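Local structure of DMATS type aromatic prenyltransferase (Micromonospora olivasterospora, 6ZRY) at residues Asp114-Leu119 with Ser164-Arg169; Leu170-Ser175 with Pro206-Lys211; Thr215-Glu220 with Gly255-Gly260; Glu241-Ala246 with Tyr274-Pro279. The protein probably transfers a dimethylallyl group to C6 of the tryptophan indole ring, as expected of a DMATS-type aromatic prenyltransferase with an ABBA-barrel fold. One frame throughout, in Å; residues are numbered along the deposited sequence. Where two conformers were deposited one is given.

Contact 1 of 4, residues Asp114-Leu119 with Ser164-Arg169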
loop_
_atom_site.group_PDB
_atom_site.type_symbol
_atom_site.label_atom_id
_atom_site.label_comp_id
_atom_site.label_asym_id
_atom_site.label_seq_id
_atom_site.Cartn_x
_atom_site.Cartn_y
_atom_site.Cartn_z
ATOM N N ASP A 114 9.914 -10.038 14.899
ATOM C CA ASP A 114 11.206 -9.939 15.641
ATOM C C ASP A 114 12.217 -10.935 15.065
ATOM O O ASP A 114 13.427 -10.567 14.961
ATOM C CB ASP A 114 11.000 -10.133 17.144
ATOM C CG ASP A 114 10.232 -8.992 17.789
ATOM O OD1 ASP A 114 9.514 -9.250 18.762
ATOM O OD2 ASP A 114 10.335 -7.869 17.289
ATOM N N SER A 115 11.756 -12.127 14.661
ATOM C CA SER A 115 12.628 -13.236 14.225
ATOM C C SER A 115 13.372 -12.871 12.922
ATOM O O SER A 115 14.397 -13.530 12.648
ATOM C CB SER A 115 11.855 -14.530 14.112
ATOM O OG SER A 115 11.190 -14.632 12.852
ATOM N N VAL A 116 12.929 -11.851 12.164
ATOM C CA VAL A 116 13.574 -11.491 10.855
ATOM C C VAL A 116 14.205 -10.086 10.890
ATOM O O VAL A 116 14.781 -9.700 9.855
ATOM C CB VAL A 116 12.574 -11.595 9.689
ATOM C CG1 VAL A 116 12.139 -13.043 9.453
ATOM C CG2 VAL A 116 11.374 -10.692 9.891
ATOM N N ARG A 117 14.103 -9.363 12.021
ATOM C CA ARG A 117 14.583 -7.963 12.211
ATOM C C ARG A 117 16.045 -7.811 11.761
ATOM O O ARG A 117 16.336 -6.877 10.992
ATOM C CB ARG A 117 14.459 -7.587 13.693
ATOM C CG ARG A 117 14.408 -6.091 13.964
ATOM C CD ARG A 117 13.981 -5.798 15.397
ATOM N NE ARG A 117 12.589 -6.165 15.648
ATOM C CZ ARG A 117 11.529 -5.495 15.204
ATOM N NH1 ARG A 117 10.318 -5.927 15.499
ATOM N NH2 ARG A 117 11.672 -4.391 14.471
ATOM N N ASP A 118 16.925 -8.702 12.212
ATOM C CA ASP A 118 18.388 -8.631 11.965
ATOM C C ASP A 118 18.694 -8.746 10.476
ATOM O O ASP A 118 19.761 -8.235 10.073
ATOM C CB ASP A 118 19.178 -9.669 12.779
ATOM C CG ASP A 118 19.000 -11.109 12.356
ATOM O OD1 ASP A 118 17.902 -11.639 12.554
ATOM O OD2 ASP A 118 19.979 -11.694 11.847
ATOM N N LEU A 119 17.825 -9.397 9.678
ATOM C CA LEU A 119 18.054 -9.534 8.226
ATOM C C LEU A 119 17.869 -8.183 7.554
ATOM O O LEU A 119 18.584 -7.926 6.590
ATOM C CB LEU A 119 17.104 -10.583 7.626
ATOM C CG LEU A 119 17.248 -11.990 8.178
ATOM C CD1 LEU A 119 16.200 -12.900 7.567
ATOM C CD2 LEU A 119 18.646 -12.546 7.922
ATOM N N SER A 164 14.604 -14.308 0.556
ATOM C CA SER A 164 14.733 -15.776 0.662
ATOM C C SER A 164 15.001 -16.178 2.120
ATOM O O SER A 164 14.311 -17.136 2.655
ATOM C CB SER A 164 15.813 -16.322 -0.257
ATOM O OG SER A 164 16.004 -17.692 0.022
ATOM N N GLU A 165 15.934 -15.496 2.771
ATOM C CA GLU A 165 16.368 -15.861 4.142
ATOM C C GLU A 165 15.264 -15.503 5.145
ATOM O O GLU A 165 15.031 -16.301 6.057
ATOM C CB GLU A 165 17.709 -15.222 4.493
ATOM C CG GLU A 165 18.372 -15.876 5.689
ATOM C CD GLU A 165 18.210 -17.390 5.784
ATOM O OE1 GLU A 165 17.599 -17.826 6.766
ATOM O OE2 GLU A 165 18.697 -18.139 4.861
ATOM N N ALA A 166 14.592 -14.354 4.978
ATOM C CA ALA A 166 13.471 -13.965 5.864
ATOM C C ALA A 166 12.326 -14.979 5.750
ATOM O O ALA A 166 11.787 -15.380 6.801
ATOM C CB ALA A 166 13.024 -12.571 5.558
ATOM N N LEU A 167 11.942 -15.392 4.533
ATOM C CA LEU A 167 10.831 -16.356 4.369
ATOM C C LEU A 167 11.241 -17.720 4.937
ATOM O O LEU A 167 10.432 -18.306 5.640
ATOM C CB LEU A 167 10.434 -16.454 2.906
ATOM C CG LEU A 167 9.772 -15.215 2.339
ATOM C CD1 LEU A 167 9.445 -15.434 0.876
ATOM C CD2 LEU A 167 8.526 -14.867 3.122
ATOM N N HIS A 168 12.475 -18.174 4.707
ATOM C CA HIS A 168 12.981 -19.453 5.291
ATOM C C HIS A 168 12.845 -19.422 6.818
ATOM O O HIS A 168 12.311 -20.386 7.406
ATOM C CB HIS A 168 14.430 -19.718 4.862
ATOM C CG HIS A 168 14.990 -20.942 5.493
ATOM N ND1 HIS A 168 14.343 -22.149 5.433
ATOM C CD2 HIS A 168 16.081 -21.135 6.231
ATOM C CE1 HIS A 168 15.025 -23.033 6.111
ATOM N NE2 HIS A 168 16.086 -22.442 6.606
ATOM N N ARG A 169 13.266 -18.342 7.454
ATOM C CA ARG A 169 13.175 -18.218 8.926
ATOM C C ARG A 169 11.728 -18.361 9.369
ATOM O O ARG A 169 11.503 -18.870 10.443
ATOM C CB ARG A 169 13.696 -16.887 9.430
ATOM C CG ARG A 169 15.203 -16.781 9.382
ATOM C CD ARG A 169 15.723 -16.238 10.677
ATOM N NE ARG A 169 17.106 -15.848 10.520
ATOM C CZ ARG A 169 17.603 -14.674 10.847
ATOM N NH1 ARG A 169 16.838 -13.739 11.399
ATOM N NH2 ARG A 169 18.889 -14.446 10.643
#
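Arg169 NH1 is gripped by two acceptors from Asp114-Leu119: Ser115 O at 2.7 Å and Asp118 OD1 at 2.6 Å. Both lie near the guanidinium plane. The neighbouring nitrogen NH2 reaches Asp118 OD2 at 3.2 Å, meeting its syn lone pair in a nearly straight bond (N-H...O 168°). Carboxylate and guanidinium thus form an end-on, two-pronged salt bridge with planes only 6° apart. Asp118 CG sits between its own backbone N and carbonyl carbon (chi1 70°), a torsion that swings the carboxylate over to the arginine.

Leu119 lies over one face of the guanidinium, its CD2 3.3 Å from Arg169 NH2, while its other methyl, CD1, presses tightly on the helix backbone, 3.4 Å from Ala166 CA. Replacing it with alanine would probably open a gap over Ala166 and deprive the guanidinium of its apolar backing. Val116 CG1 adds an apolar contact, 4.0 Å from Ala166 CB, and also packs on Leu170 of the same helix. Side-chain charge and backbone carbonyl together thus fix the rotation of Arg169: the turn is tied to helix 159-170 through Ser115 O, and Asp118, just after it, adds a salt bridge at the protein surface.

Contact 2 of 4, residues Leu170-Ser175 with Pro206-Lys211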
loop_
_atom_site.group_PDB
_atom_site.type_symbol
_atom_site.label_atom_id
_atom_site.label_comp_id
_atom_site.label_asym_id
_atom_site.label_seq_id
_atom_site.Cartn_x
_atom_site.Cartn_y
_atom_site.Cartn_z
ATOM N N LEU A 170 10.782 -17.876 8.584
ATOM C CA LEU A 170 9.367 -17.856 9.015
ATOM C C LEU A 170 8.701 -19.203 8.753
ATOM O O LEU A 170 7.564 -19.362 9.186
ATOM C CB LEU A 170 8.665 -16.714 8.293
ATOM C CG LEU A 170 9.080 -15.326 8.769
ATOM C CD1 LEU A 170 8.462 -14.256 7.875
ATOM C CD2 LEU A 170 8.671 -15.107 10.223
ATOM N N GLY A 171 9.385 -20.139 8.067
ATOM C CA GLY A 171 8.824 -21.447 7.710
ATOM C C GLY A 171 8.040 -21.373 6.418
ATOM O O GLY A 171 7.212 -22.264 6.168
ATOM N N LEU A 172 8.318 -20.361 5.618
ATOM C CA LEU A 172 7.795 -20.163 4.267
ATOM C C LEU A 172 8.961 -20.421 3.305
ATOM O O LEU A 172 10.033 -20.926 3.777
ATOM C CB LEU A 172 7.229 -18.735 4.167
ATOM C CG LEU A 172 6.066 -18.435 5.133
ATOM C CD1 LEU A 172 5.684 -16.959 5.130
ATOM C CD2 LEU A 172 4.855 -19.301 4.798
ATOM N N GLY A 173 8.806 -20.120 2.046
ATOM C CA GLY A 173 9.921 -20.207 1.099
ATOM C C GLY A 173 9.539 -20.938 -0.174
ATOM O O GLY A 173 10.053 -20.544 -1.214
ATOM N N ALA A 174 8.667 -21.951 -0.105
ATOM C CA ALA A 174 8.335 -22.813 -1.270
ATOM C C ALA A 174 7.528 -21.999 -2.287
ATOM O O ALA A 174 7.871 -22.049 -3.501
ATOM C CB ALA A 174 7.606 -24.053 -0.844
ATOM N N SER A 175 6.517 -21.233 -1.844
ATOM C CA SER A 175 5.724 -20.384 -2.784
ATOM C C SER A 175 6.644 -19.335 -3.373
ATOM O O SER A 175 6.571 -19.054 -4.608
ATOM C CB SER A 175 4.537 -19.786 -2.131
ATOM O OG SER A 175 3.661 -20.806 -1.692
ATOM N N PRO A 206 -2.054 -17.302 13.825
ATOM C CA PRO A 206 -1.917 -18.742 14.034
ATOM C C PRO A 206 -0.841 -19.380 13.140
ATOM O O PRO A 206 -0.273 -20.345 13.537
ATOM C CB PRO A 206 -3.309 -19.307 13.682
ATOM C CG PRO A 206 -3.955 -18.222 12.816
ATOM C CD PRO A 206 -3.400 -16.924 13.357
ATOM N N GLN A 207 -0.590 -18.814 11.956
ATOM C CA GLN A 207 0.446 -19.328 11.027
ATOM C C GLN A 207 1.201 -18.151 10.391
ATOM O O GLN A 207 0.671 -17.013 10.368
ATOM C CB GLN A 207 -0.192 -20.279 10.010
ATOM C CG GLN A 207 -1.420 -19.726 9.320
ATOM C CD GLN A 207 -2.064 -20.730 8.399
ATOM O OE1 GLN A 207 -1.577 -21.858 8.227
ATOM N NE2 GLN A 207 -3.174 -20.323 7.792
ATOM N N ALA A 208 2.424 -18.398 9.956
ATOM C CA ALA A 208 3.260 -17.402 9.273
ATOM C C ALA A 208 2.555 -17.015 7.966
ATOM O O ALA A 208 2.003 -17.920 7.264
ATOM C CB ALA A 208 4.647 -17.961 9.040
ATOM N N ARG A 209 2.573 -15.741 7.648
ATOM C CA ARG A 209 1.939 -15.196 6.425
ATOM C C ARG A 209 2.696 -13.931 6.028
ATOM O O ARG A 209 3.008 -13.120 6.927
ATOM C CB ARG A 209 0.466 -14.961 6.720
ATOM C CG ARG A 209 -0.287 -14.180 5.657
ATOM C CD ARG A 209 -1.739 -14.044 6.091
ATOM N NE ARG A 209 -2.484 -15.144 5.506
ATOM C CZ ARG A 209 -3.464 -15.015 4.618
ATOM N NH1 ARG A 209 -4.058 -16.095 4.136
ATOM N NH2 ARG A 209 -3.864 -13.811 4.232
ATOM N N VAL A 210 3.064 -13.822 4.769
ATOM C CA VAL A 210 3.796 -12.653 4.212
ATOM C C VAL A 210 3.117 -12.239 2.910
ATOM O O VAL A 210 2.713 -13.124 2.113
ATOM C CB VAL A 210 5.271 -12.976 3.972
ATOM C CG1 VAL A 210 5.994 -11.848 3.240
ATOM C CG2 VAL A 210 5.990 -13.354 5.264
ATOM N N LYS A 211 3.002 -10.942 2.693
ATOM C CA LYS A 211 2.571 -10.404 1.407
ATOM C C LYS A 211 3.788 -9.752 0.760
ATOM O O LYS A 211 4.334 -8.820 1.359
ATOM C CB LYS A 211 1.404 -9.472 1.672
ATOM C CG LYS A 211 0.474 -9.255 0.529
ATOM C CD LYS A 211 -0.883 -8.753 1.034
ATOM C CE LYS A 211 -1.552 -7.776 0.107
ATOM N NZ LYS A 211 -2.886 -7.368 0.632
#
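Leu172 lays its CD1 methyl against Val210 CG2 at 3.6 Å and also packs on Ala208, whose CB is 4.2 Å from the same CD1. The leucine and valine side chains cross at a slant. Val210 holds CG1 anti to its backbone N (chi1 173°), which turns CG2 to the leucines, and that one methyl serves both: Leu170 CD1 meets it at 3.7 Å, coming in at about a right angle to the valine. Ala208 packs beside them, with CB only 3.2 Å from Leu170 O and 4.3 Å from Leu170 CB. Between side chains the match is apolar, Ala208, just before strand 209-220, and Val210 within it being set against two leucines.

The leucines are brought together by a Schellman motif at the end of helix 159-170, where Gly171, with positive phi (85°), takes the chain out of the helix between them. A serine in place of Leu172 would probably leave Val210 CG2 with a gap on one side and set a hydroxyl among methyl groups.

Around this core, Leu167 of helix 159-170 touches both Leu172 and Val210, and Phe198 of strand 193-201 lies against Leu170 and Val210. Strand 258-265 also pairs with strand 209-220, Val210 and Phe264 being joined by backbone hydrogen bonding, while Gly173 stands at the N-cap position of helix 174-182 as it sets off from the contact.

Contact 3 of 4, residues Thr215-Glu220 with Gly255-Gly260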
loop_
_atom_site.group_PDB
_atom_site.type_symbol
_atom_site.label_atom_id
_atom_site.label_comp_id
_atom_site.label_asym_id
_atom_site.label_seq_id
_atom_site.Cartn_x
_atom_site.Cartn_y
_atom_site.Cartn_z
ATOM N N THR A 215 7.309 -4.881 -8.257
ATOM C CA THR A 215 7.072 -3.786 -9.207
ATOM C C THR A 215 7.584 -4.248 -10.557
ATOM O O THR A 215 8.766 -4.645 -10.644
ATOM C CB THR A 215 7.707 -2.476 -8.740
ATOM O OG1 THR A 215 7.166 -2.156 -7.448
ATOM C CG2 THR A 215 7.471 -1.343 -9.709
ATOM N N HIS A 216 6.719 -4.216 -11.555
ATOM C CA HIS A 216 6.988 -4.667 -12.931
ATOM C C HIS A 216 7.247 -3.440 -13.803
ATOM O O HIS A 216 6.270 -2.873 -14.319
ATOM C CB HIS A 216 5.807 -5.501 -13.450
ATOM C CG HIS A 216 5.513 -6.707 -12.637
ATOM N ND1 HIS A 216 6.360 -7.810 -12.607
ATOM C CD2 HIS A 216 4.457 -7.029 -11.862
ATOM C CE1 HIS A 216 5.853 -8.729 -11.823
ATOM N NE2 HIS A 216 4.682 -8.296 -11.377
ATOM N N HIS A 217 8.491 -3.027 -13.955
ATOM C CA HIS A 217 8.853 -1.794 -14.700
ATOM C C HIS A 217 8.596 -1.993 -16.197
ATOM O O HIS A 217 8.945 -3.058 -16.710
ATOM C CB HIS A 217 10.293 -1.376 -14.391
ATOM C CG HIS A 217 10.444 -0.884 -12.999
ATOM N ND1 HIS A 217 10.095 0.409 -12.631
ATOM C CD2 HIS A 217 10.811 -1.526 -11.870
ATOM C CE1 HIS A 217 10.296 0.560 -11.338
ATOM N NE2 HIS A 217 10.734 -0.629 -10.840
ATOM N N GLU A 218 7.973 -1.000 -16.843
ATOM C CA GLU A 218 7.738 -0.953 -18.315
ATOM C C GLU A 218 7.268 -2.332 -18.783
ATOM O O GLU A 218 7.991 -2.988 -19.570
ATOM C CB GLU A 218 9.021 -0.532 -19.034
ATOM C CG GLU A 218 9.407 0.915 -18.783
ATOM C CD GLU A 218 10.887 1.101 -18.515
ATOM O OE1 GLU A 218 11.535 1.871 -19.258
ATOM O OE2 GLU A 218 11.390 0.470 -17.573
ATOM N N ALA A 219 6.127 -2.772 -18.284
ATOM C CA ALA A 219 5.702 -4.179 -18.365
ATOM C C ALA A 219 4.501 -4.307 -19.293
ATOM O O ALA A 219 3.585 -3.411 -19.275
ATOM C CB ALA A 219 5.391 -4.722 -16.986
ATOM N N GLU A 220 4.485 -5.393 -20.055
ATOM C CA GLU A 220 3.298 -5.859 -20.806
ATOM C C GLU A 220 2.354 -6.554 -19.825
ATOM O O GLU A 220 2.849 -7.329 -18.986
ATOM C CB GLU A 220 3.720 -6.836 -21.908
ATOM C CG GLU A 220 4.666 -6.225 -22.915
ATOM C CD GLU A 220 4.003 -5.301 -23.914
ATOM O OE1 GLU A 220 2.765 -5.071 -23.800
ATOM O OE2 GLU A 220 4.728 -4.794 -24.810
ATOM N N GLY A 255 4.169 4.184 -18.252
ATOM C CA GLY A 255 4.132 5.224 -17.211
ATOM C C GLY A 255 4.516 4.632 -15.876
ATOM O O GLY A 255 5.492 3.871 -15.823
ATOM N N ARG A 256 3.767 4.938 -14.828
ATOM C CA ARG A 256 3.989 4.333 -13.510
ATOM C C ARG A 256 3.709 2.843 -13.639
ATOM O O ARG A 256 2.824 2.437 -14.398
ATOM C CB ARG A 256 3.157 5.028 -12.448
ATOM C CG ARG A 256 3.611 6.451 -12.195
ATOM C CD ARG A 256 2.896 7.048 -11.011
ATOM N NE ARG A 256 3.110 8.477 -10.888
ATOM C CZ ARG A 256 4.143 9.059 -10.270
ATOM N NH1 ARG A 256 5.101 8.334 -9.710
ATOM N NH2 ARG A 256 4.216 10.381 -10.236
ATOM N N PRO A 257 4.527 1.994 -12.977
ATOM C CA PRO A 257 4.516 0.560 -13.233
ATOM C C PRO A 257 3.351 -0.169 -12.555
ATOM O O PRO A 257 2.947 0.225 -11.485
ATOM C CB PRO A 257 5.856 0.091 -12.620
ATOM C CG PRO A 257 6.108 1.052 -11.494
ATOM C CD PRO A 257 5.551 2.377 -11.992
ATOM N N LEU A 258 2.893 -1.247 -13.174
ATOM C CA LEU A 258 2.004 -2.217 -12.523
ATOM C C LEU A 258 2.750 -2.846 -11.349
ATOM O O LEU A 258 3.989 -3.053 -11.447
ATOM C CB LEU A 258 1.561 -3.284 -13.511
ATOM C CG LEU A 258 0.648 -2.799 -14.633
ATOM C CD1 LEU A 258 0.451 -3.893 -15.644
ATOM C CD2 LEU A 258 -0.690 -2.334 -14.089
ATOM N N VAL A 259 2.015 -3.189 -10.324
ATOM C CA VAL A 259 2.546 -3.853 -9.126
ATOM C C VAL A 259 1.679 -5.052 -8.843
ATOM O O VAL A 259 0.453 -4.953 -8.930
ATOM C CB VAL A 259 2.631 -2.901 -7.934
ATOM C CG1 VAL A 259 3.036 -3.609 -6.672
ATOM C CG2 VAL A 259 3.573 -1.755 -8.217
ATOM N N GLY A 260 2.304 -6.155 -8.533
ATOM C CA GLY A 260 1.608 -7.352 -8.075
ATOM C C GLY A 260 1.998 -7.707 -6.679
ATOM O O GLY A 260 3.184 -7.552 -6.343
HETATM O O HOH W 1 4.284 -1.765 -15.682
HETATM O O HOH W 2 6.779 1.353 -15.649
#
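Thr215 and Val259 form a non-hydrogen-bonded antiparallel pair in the curled sheet of the ABBA barrel, and their side chains project to the same face, where they cross at a slant. Thr215 OG1 lies 3.7 Å from Val259 CG2, while its polar need is met by a hydrogen bond with Thr196 OG1. The methyl of Thr215, CG2, is anti to the backbone N and is thereby aimed at Pro257, whose CG it meets at 3.3 Å, a tight carbon contact. The same methyl also lies over one face of the His217 ring, offset toward its rim. His217 and Pro257 run side by side in the same direction, 4.2 Å apart from ND1 to CG, so the threonine methyl is shared between a proline and an imidazole.

His216 and Leu258 turn to the other face, against Val224 of helix 221-228, and His216 ND1 is bonded to Asp193. On the first face, the side chain of Val259 comes within about 4 Å of the bound tryptophan, which places this strand pair beside the substrate pocket.

The direct backbone link is His216 N to Leu258 O, nearly straight at 166°. The return link of the same pair is made through water: one molecule donates to His216 O and accepts from Leu258 N, at 2.7 and 2.9 Å respectively. A second water spans the wider end, accepting from Glu218 N at 2.9 Å and donating to Gly255 O at 2.8 Å.

Contact 4 of 4, residues Glu241-Ala246 with Tyr274-Pro279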
loop_
_atom_site.group_PDB
_atom_site.type_symbol
_atom_site.label_atom_id
_atom_site.label_comp_id
_atom_site.label_asym_id
_atom_site.label_seq_id
_atom_site.Cartn_x
_atom_site.Cartn_y
_atom_site.Cartn_z
ATOM N N GLU A 241 -8.665 -7.982 -18.063
ATOM C CA GLU A 241 -9.911 -7.163 -18.182
ATOM C C GLU A 241 -9.801 -5.979 -17.204
ATOM O O GLU A 241 -10.134 -4.842 -17.586
ATOM C CB GLU A 241 -11.162 -7.987 -17.878
ATOM C CG GLU A 241 -11.551 -8.921 -19.030
ATOM C CD GLU A 241 -12.589 -9.994 -18.734
ATOM O OE1 GLU A 241 -12.927 -10.757 -19.671
ATOM O OE2 GLU A 241 -13.043 -10.082 -17.593
ATOM N N PHE A 242 -9.371 -6.251 -15.985
ATOM C CA PHE A 242 -9.213 -5.220 -14.940
ATOM C C PHE A 242 -8.220 -4.161 -15.431
ATOM O O PHE A 242 -8.479 -2.945 -15.302
ATOM C CB PHE A 242 -8.764 -5.860 -13.638
ATOM C CG PHE A 242 -8.737 -4.897 -12.506
ATOM C CD1 PHE A 242 -9.897 -4.612 -11.799
ATOM C CD2 PHE A 242 -7.568 -4.251 -12.165
ATOM C CE1 PHE A 242 -9.877 -3.723 -10.742
ATOM C CE2 PHE A 242 -7.563 -3.340 -11.115
ATOM C CZ PHE A 242 -8.714 -3.098 -10.409
ATOM N N CYS A 243 -7.106 -4.597 -15.989
ATOM C CA CYS A 243 -6.016 -3.692 -16.429
ATOM C C CYS A 243 -6.484 -2.834 -17.619
ATOM O O CYS A 243 -6.172 -1.616 -17.625
ATOM C CB CYS A 243 -4.745 -4.469 -16.735
ATOM S SG CYS A 243 -3.886 -5.042 -15.251
ATOM N N VAL A 244 -7.223 -3.424 -18.577
ATOM C CA VAL A 244 -7.773 -2.705 -19.764
ATOM C C VAL A 244 -8.702 -1.582 -19.315
ATOM O O VAL A 244 -8.571 -0.486 -19.852
ATOM C CB VAL A 244 -8.503 -3.664 -20.715
ATOM C CG1 VAL A 244 -9.376 -2.920 -21.725
ATOM C CG2 VAL A 244 -7.522 -4.576 -21.402
ATOM N N VAL A 245 -9.638 -1.853 -18.403
ATOM C CA VAL A 245 -10.598 -0.831 -17.921
ATOM C C VAL A 245 -9.813 0.230 -17.149
ATOM O O VAL A 245 -9.951 1.422 -17.485
ATOM C CB VAL A 245 -11.737 -1.450 -17.094
ATOM C CG1 VAL A 245 -12.622 -0.405 -16.468
ATOM C CG2 VAL A 245 -12.568 -2.414 -17.931
ATOM N N ALA A 246 -8.982 -0.159 -16.170
ATOM C CA ALA A 246 -8.267 0.811 -15.297
ATOM C C ALA A 246 -7.288 1.665 -16.132
ATOM O O ALA A 246 -7.207 2.895 -15.897
ATOM C CB ALA A 246 -7.559 0.085 -14.164
ATOM N N TYR A 274 -3.473 -13.142 -4.685
ATOM C CA TYR A 274 -2.825 -12.232 -5.642
ATOM C C TYR A 274 -3.615 -10.933 -5.686
ATOM O O TYR A 274 -4.843 -11.007 -5.749
ATOM C CB TYR A 274 -2.783 -12.840 -7.035
ATOM C CG TYR A 274 -2.162 -11.926 -8.043
ATOM C CD1 TYR A 274 -0.796 -11.775 -8.111
ATOM C CD2 TYR A 274 -2.951 -11.191 -8.922
ATOM C CE1 TYR A 274 -0.211 -10.916 -9.016
ATOM C CE2 TYR A 274 -2.380 -10.344 -9.851
ATOM C CZ TYR A 274 -1.015 -10.197 -9.887
ATOM O OH TYR A 274 -0.440 -9.362 -10.787
ATOM N N SER A 275 -2.933 -9.798 -5.711
ATOM C CA SER A 275 -3.526 -8.485 -6.063
ATOM C C SER A 275 -2.712 -7.837 -7.162
ATOM O O SER A 275 -1.508 -7.976 -7.150
ATOM C CB SER A 275 -3.630 -7.573 -4.889
ATOM O OG SER A 275 -4.487 -8.141 -3.922
ATOM N N ILE A 276 -3.385 -7.174 -8.074
ATOM C CA ILE A 276 -2.799 -6.301 -9.114
ATOM C C ILE A 276 -3.151 -4.857 -8.734
ATOM O O ILE A 276 -4.325 -4.597 -8.358
ATOM C CB ILE A 276 -3.282 -6.708 -10.530
ATOM C CG1 ILE A 276 -2.696 -5.817 -11.623
ATOM C CG2 ILE A 276 -4.797 -6.762 -10.653
ATOM C CD1 ILE A 276 -1.234 -5.955 -11.826
ATOM N N TYR A 277 -2.169 -3.980 -8.772
ATOM C CA TYR A 277 -2.296 -2.558 -8.409
ATOM C C TYR A 277 -1.976 -1.741 -9.630
ATOM O O TYR A 277 -0.839 -1.742 -10.096
ATOM C CB TYR A 277 -1.389 -2.182 -7.231
ATOM C CG TYR A 277 -1.504 -3.076 -6.024
ATOM C CD1 TYR A 277 -0.883 -4.318 -6.008
ATOM C CD2 TYR A 277 -2.197 -2.695 -4.895
ATOM C CE1 TYR A 277 -0.998 -5.173 -4.935
ATOM C CE2 TYR A 277 -2.301 -3.523 -3.791
ATOM C CZ TYR A 277 -1.696 -4.771 -3.811
ATOM O OH TYR A 277 -1.776 -5.615 -2.736
ATOM N N VAL A 278 -2.991 -1.090 -10.189
ATOM C CA VAL A 278 -2.808 -0.184 -11.328
ATOM C C VAL A 278 -2.658 1.234 -10.788
ATOM O O VAL A 278 -3.595 1.761 -10.153
ATOM C CB VAL A 278 -3.981 -0.276 -12.318
ATOM C CG1 VAL A 278 -3.803 0.677 -13.478
ATOM C CG2 VAL A 278 -4.179 -1.707 -12.812
ATOM N N PRO A 279 -1.548 1.928 -11.124
ATOM C CA PRO A 279 -1.364 3.338 -10.752
ATOM C C PRO A 279 -2.114 4.216 -11.760
ATOM O O PRO A 279 -1.502 4.905 -12.607
ATOM C CB PRO A 279 0.142 3.489 -10.807
ATOM C CG PRO A 279 0.534 2.593 -11.972
ATOM C CD PRO A 279 -0.386 1.405 -11.865
#
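Val278 meets three residues of the helix: its CG1 lies 3.9 Å from Ala246 CB, and its CG2 is 4.1 Å from both Cys243 SG and Phe242 CE2. Ile276, two places earlier and also directed toward the helix, shares two of these partners. Its CG1 touches Cys243 SG at 3.9 Å and its CG2 touches Phe242 CD2 at 4.0 Å. The thiol therefore sits between the two branched side chains, while the phenyl ring slides past them in the opposite direction, its CD2-CE2 side bridging from one to the other.

The torsions set this up. Phe242 carries its ring anti to the backbone N (chi1 -173°), out toward the strand. Ile276 likewise has CG1 anti to its N, so its two branches diverge to the thiol and to the ring. Behind these side chains the backbones run almost parallel, helix 241-246 and strand 274-278 being 14° apart in direction with axes 9.5 Å from each other. Such spacing is that of a helix packed flat on a sheet through a single layer of apolar side chains.

Farther out, Leu332 of strand 327-333 and Leu297 of helix 287-300 also touch Phe242, and Val224 of helix 221-228 reaches Ile276. Tyr277 points away from the helix and touches the bound tryptophan, which places strand 273-278 between the outer helical layer and the barrel interior.

Overall arrangement
Contacts 1 and 2 come first along the chain and adjoin, their centres about 11 Å apart; helix 159-170 runs from one into the other, and Leu167 O probably bonds Leu172 N. Contacts 3 and 4 are likewise about 11 Å apart, but their segments alternate in sequence, and neighbouring strands 258-265 and 273-278 join them, Val259 O probably bonding Tyr277 N. Strand 209-220 connects the two groups, from contact 2 to contact 3, about 25 Å away between centres. The ABBA barrel thus appears in its outer helices and turns (contact 1), where a helix end and following loop meet a strand's start (contact 2), beside the tryptophan pocket (contact 3) and at a helix-sheet interface (contact 4).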